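Local coordinates for catabolite activation-like protein (Xanthomonas campestris pv. campestris, PDB 3IWZ), which acts as a homodimeric, DNA-binding global transcription regulator that activates or represses virulence genes and appears to lose DNA binding when cyclic di-GMP binds, at residues G78-G81 and S82-V86; Q119-F122 and Q123-L126. All blocks are in the same frame, centred on the assembly; numbering follows the deposited sequence.

Contact 1: G78-G81 and S82-V86; sequences GYFG and SGEFV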
loop_
_atom_site.group_PDB
_atom_site.type_symbol
_atom_site.label_atom_id
_atom_site.label_comp_id
_atom_site.label_asym_id
_atom_site.label_seq_id
_atom_site.Cartn_x
_atom_site.Cartn_y
_atom_site.Cartn_z
ATOM N N GLY D 78 -1.064 -9.170 4.224
ATOM C CA GLY D 78 -0.582 -10.127 3.245
ATOM C C GLY D 78 0.348 -11.216 3.757
ATOM O O GLY D 78 0.903 -11.130 4.857
ATOM N N TYR D 79 0.498 -12.258 2.948
ATOM C CA TYR D 79 1.376 -13.372 3.268
ATOM C C TYR D 79 2.496 -13.293 2.256
ATOM O O TYR D 79 2.299 -12.806 1.144
ATOM C CB TYR D 79 0.655 -14.715 3.120
ATOM C CG TYR D 79 -0.556 -14.871 4.011
ATOM C CD1 TYR D 79 -0.546 -14.410 5.328
ATOM C CD2 TYR D 79 -1.700 -15.527 3.549
ATOM C CE1 TYR D 79 -1.641 -14.601 6.166
ATOM C CE2 TYR D 79 -2.801 -15.728 4.384
ATOM C CZ TYR D 79 -2.762 -15.264 5.687
ATOM O OH TYR D 79 -3.842 -15.474 6.507
ATOM N N PHE D 80 3.673 -13.769 2.632
ATOM C CA PHE D 80 4.802 -13.710 1.729
ATOM C C PHE D 80 5.693 -14.935 1.872
ATOM O O PHE D 80 5.934 -15.413 2.978
ATOM C CB PHE D 80 5.585 -12.431 2.009
ATOM C CG PHE D 80 4.741 -11.191 1.952
ATOM C CD1 PHE D 80 4.483 -10.567 0.739
ATOM C CD2 PHE D 80 4.185 -10.656 3.115
ATOM C CE1 PHE D 80 3.692 -9.434 0.676
ATOM C CE2 PHE D 80 3.393 -9.522 3.064
ATOM C CZ PHE D 80 3.143 -8.906 1.841
ATOM N N GLY D 81 6.179 -15.438 0.744
ATOM C CA GLY D 81 7.033 -16.610 0.772
ATOM C C GLY D 81 8.460 -16.342 0.329
ATOM O O GLY D 81 8.941 -15.198 0.316
ATOM N N SER D 82 9.134 -17.425 -0.037
ATOM C CA SER D 82 10.510 -17.387 -0.492
ATOM C C SER D 82 10.734 -16.286 -1.525
ATOM O O SER D 82 9.916 -16.089 -2.420
ATOM C CB SER D 82 10.883 -18.745 -1.095
ATOM O OG SER D 82 10.467 -19.795 -0.240
ATOM N N GLY D 83 11.851 -15.578 -1.381
ATOM C CA GLY D 83 12.192 -14.509 -2.300
ATOM C C GLY D 83 11.731 -13.118 -1.898
ATOM O O GLY D 83 12.151 -12.128 -2.491
ATOM N N GLU D 84 10.871 -13.028 -0.893
ATOM C CA GLU D 84 10.358 -11.737 -0.467
ATOM C C GLU D 84 11.255 -10.959 0.490
ATOM O O GLU D 84 11.888 -11.523 1.394
ATOM C CB GLU D 84 8.975 -11.907 0.173
ATOM C CG GLU D 84 7.865 -12.298 -0.806
ATOM C CD GLU D 84 7.592 -11.220 -1.834
ATOM O OE1 GLU D 84 7.349 -10.062 -1.434
ATOM O OE2 GLU D 84 7.622 -11.523 -3.040
ATOM N N PHE D 85 11.318 -9.652 0.254
ATOM C CA PHE D 85 12.069 -8.738 1.100
ATOM C C PHE D 85 11.014 -8.184 2.037
ATOM O O PHE D 85 9.983 -7.703 1.584
ATOM C CB PHE D 85 12.668 -7.592 0.276
ATOM C CG PHE D 85 13.921 -7.962 -0.459
ATOM C CD1 PHE D 85 15.141 -7.978 0.190
ATOM C CD2 PHE D 85 13.870 -8.347 -1.790
ATOM C CE1 PHE D 85 16.288 -8.375 -0.472
ATOM C CE2 PHE D 85 15.013 -8.748 -2.462
ATOM C CZ PHE D 85 16.223 -8.763 -1.805
ATOM N N VAL D 86 11.241 -8.288 3.340
ATOM C CA VAL D 86 10.285 -7.759 4.303
ATOM C C VAL D 86 11.037 -6.866 5.285
ATOM O O VAL D 86 12.261 -6.967 5.407
ATOM C CB VAL D 86 9.513 -8.899 5.014
ATOM C CG1 VAL D 86 8.615 -9.595 4.011
ATOM C CG2 VAL D 86 10.474 -9.908 5.608
#
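The backbone N-H of Glu-84 closes a type II beta turn by bonding to Gly-81 O over 3.1 Å. Ser-82 and Gly-83 occupy the corner, and Gly-83 has the positive phi (93°) of the third position in such a turn, a backbone shape that glycine readily adopts. The turn illustrates how a reversal of the chain can bring together side chains four residues apart. It returns the chain so that Glu-84 comes to lie beside Phe-80, where Phe-80 CB meets Glu-84 CG at 3.6 Å while the two side chains cross at about a right angle. Bent at chi2 (-65°), the glutamate brings its carboxylate beside the Phe-80 ring. Its atom OE1 approaches Phe-80 CD1 obliquely at 3.6 Å, the carboxylate and ring planes being 24° apart. The same oxygen forms a salt bridge with Arg-144 NH1 on helix 130-157. Arg-144 also makes a cation-pi contact with Phe-80 and donates to Phe-85 O, so ring, carboxylate and guanidinium group form a compact cluster that probably steadies the acidic charge. On the other flank, Tyr-79 OH bonds to Glu-192 in the predicted helix-turn-helix, linking this strand to the DNA-binding region. Strand 74-80 and strand 85-86 belong to different four-stranded antiparallel sheets, which makes the segment a tight connection between sheets, of the kind found in the beta-barrel of the cyclic nucleotide-binding domain of CRP-like regulators.

Contact 2: Q119-F122 and Q123-L126; sequences QQLF and QTSL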
loop_
_atom_site.group_PDB
_atom_site.type_symbol
_atom_site.label_atom_id
_atom_site.label_comp_id
_atom_site.label_asym_id
_atom_site.label_seq_id
_atom_site.Cartn_x
_atom_site.Cartn_y
_atom_site.Cartn_z
ATOM N N GLN D 119 23.681 -0.323 1.995
ATOM C CA GLN D 119 24.049 0.774 1.109
ATOM C C GLN D 119 25.569 0.946 1.060
ATOM O O GLN D 119 26.114 1.429 0.069
ATOM C CB GLN D 119 23.350 2.070 1.549
ATOM C CG GLN D 119 21.821 1.940 1.550
ATOM C CD GLN D 119 21.092 3.265 1.684
ATOM O OE1 GLN D 119 21.364 4.057 2.589
ATOM N NE2 GLN D 119 20.148 3.508 0.782
ATOM N N GLN D 120 26.255 0.548 2.127
ATOM C CA GLN D 120 27.710 0.627 2.130
ATOM C C GLN D 120 28.168 -0.424 1.123
ATOM O O GLN D 120 29.156 -0.240 0.416
ATOM C CB GLN D 120 28.290 0.313 3.512
ATOM C CG GLN D 120 28.023 1.383 4.566
ATOM C CD GLN D 120 28.626 1.033 5.921
ATOM O OE1 GLN D 120 28.315 1.662 6.939
ATOM N NE2 GLN D 120 29.498 0.029 5.939
ATOM N N LEU D 121 27.432 -1.532 1.067
ATOM C CA LEU D 121 27.738 -2.597 0.123
ATOM C C LEU D 121 27.267 -2.161 -1.261
ATOM O O LEU D 121 27.840 -2.568 -2.272
ATOM C CB LEU D 121 27.033 -3.897 0.522
ATOM C CG LEU D 121 27.618 -4.728 1.669
ATOM C CD1 LEU D 121 26.765 -5.971 1.897
ATOM C CD2 LEU D 121 29.050 -5.127 1.329
ATOM N N PHE D 122 26.218 -1.338 -1.298
ATOM C CA PHE D 122 25.673 -0.835 -2.559
ATOM C C PHE D 122 26.668 0.115 -3.210
ATOM O O PHE D 122 26.563 0.418 -4.401
ATOM C CB PHE D 122 24.350 -0.090 -2.333
ATOM C CG PHE D 122 23.130 -0.977 -2.341
ATOM C CD1 PHE D 122 21.868 -0.434 -2.117
ATOM C CD2 PHE D 122 23.235 -2.348 -2.573
ATOM C CE1 PHE D 122 20.729 -1.236 -2.125
ATOM C CE2 PHE D 122 22.099 -3.160 -2.582
ATOM C CZ PHE D 122 20.844 -2.600 -2.355
ATOM N N GLN D 123 27.622 0.595 -2.419
ATOM C CA GLN D 123 28.654 1.491 -2.923
ATOM C C GLN D 123 30.003 0.778 -3.087
ATOM O O GLN D 123 30.996 1.394 -3.473
ATOM C CB GLN D 123 28.803 2.700 -2.001
ATOM C CG GLN D 123 27.623 3.656 -2.072
ATOM C CD GLN D 123 27.369 4.179 -3.484
ATOM O OE1 GLN D 123 27.112 3.408 -4.408
ATOM N NE2 GLN D 123 27.439 5.497 -3.650
ATOM N N THR D 124 30.028 -0.521 -2.794
ATOM C CA THR D 124 31.237 -1.323 -2.934
ATOM C C THR D 124 31.039 -2.578 -3.803
ATOM O O THR D 124 30.633 -2.478 -4.962
ATOM C CB THR D 124 31.804 -1.723 -1.551
ATOM O OG1 THR D 124 30.733 -1.873 -0.612
ATOM C CG2 THR D 124 32.774 -0.659 -1.049
ATOM N N SER D 125 31.313 -3.756 -3.251
ATOM C CA SER D 125 31.187 -4.990 -4.022
ATOM C C SER D 125 29.781 -5.343 -4.502
ATOM O O SER D 125 29.609 -6.335 -5.214
ATOM C CB SER D 125 31.754 -6.171 -3.226
ATOM O OG SER D 125 30.950 -6.483 -2.104
ATOM N N LEU D 126 28.782 -4.547 -4.128
ATOM C CA LEU D 126 27.402 -4.824 -4.544
ATOM C C LEU D 126 26.815 -3.767 -5.480
ATOM O O LEU D 126 25.694 -3.907 -5.965
ATOM C CB LEU D 126 26.502 -4.999 -3.308
ATOM C CG LEU D 126 26.264 -6.439 -2.820
ATOM C CD1 LEU D 126 27.543 -7.259 -2.929
ATOM C CD2 LEU D 126 25.740 -6.410 -1.382
#
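As the chain leaves helix 115-122, Leu-121 O accepts two backbone N-H groups from opposite faces of its carbonyl plane, an i+3 bond from Thr-124 N at 3.0 Å and an i+5 bond from Leu-126 N at 2.9 Å. The reversal sets Leu-126 alongside Leu-121, the two side chains pointing the same way, and illustrates how a helix end can be closed by apolar packing as well as by backbone bonds. Contact is tight, with Leu-126 CD2 at 3.4 Å from Leu-121 CB and 3.5 Å from Leu-121 CD1. With CG anti to the carbonyl carbon (chi1 -87°), the ring of Phe-122 is turned so that its edge meets Leu-126, Phe-122 CD2 lying 4.3 Å from Leu-126 CB. The same ring continues onto Ile-133 and Leu-134 of helix 130-157. His-33, in a loop near the N-terminal end of the modelled chain, packs on Leu-121 and Leu-126 and also touches Ser-125. Farther out, Thr-124 OG1 is modelled pointing at Gln-120 O, but so closely that the details of that bond are doubtful. The same carbonyl oxygen, Gln-120 O, receives a weak bond from Gln-123 N. Gln-119 packs on Tyr-135 of the second subunit. Taken together, this is hydrophobic packing across the C-terminal end of a helix, in the loop that joins helix 115-122 to the long helix 130-157 within the cyclic nucleotide-binding region of a CRP-like regulator.

The two contacts lie in series along the chain, contact 1 closing before contact 2 opens, and they do not touch: their centres are 23 Å apart and their nearest atoms about 8 Å. What they share is helix 130-157. Contact 1 meets it through Gln-140 and Arg-144, contact 2 two to three turns earlier through Ile-133 and Leu-134, so one helix runs past both. Both fall within the broad region assigned to cyclic nucleotide binding. Measured between centres, contact 1 is about 6 Å and contact 2 about 28 Å from the centre of the chain. Contact 1 reaches toward the DNA-binding motif, whereas contact 2 touches the second subunit through Gln-119 alone.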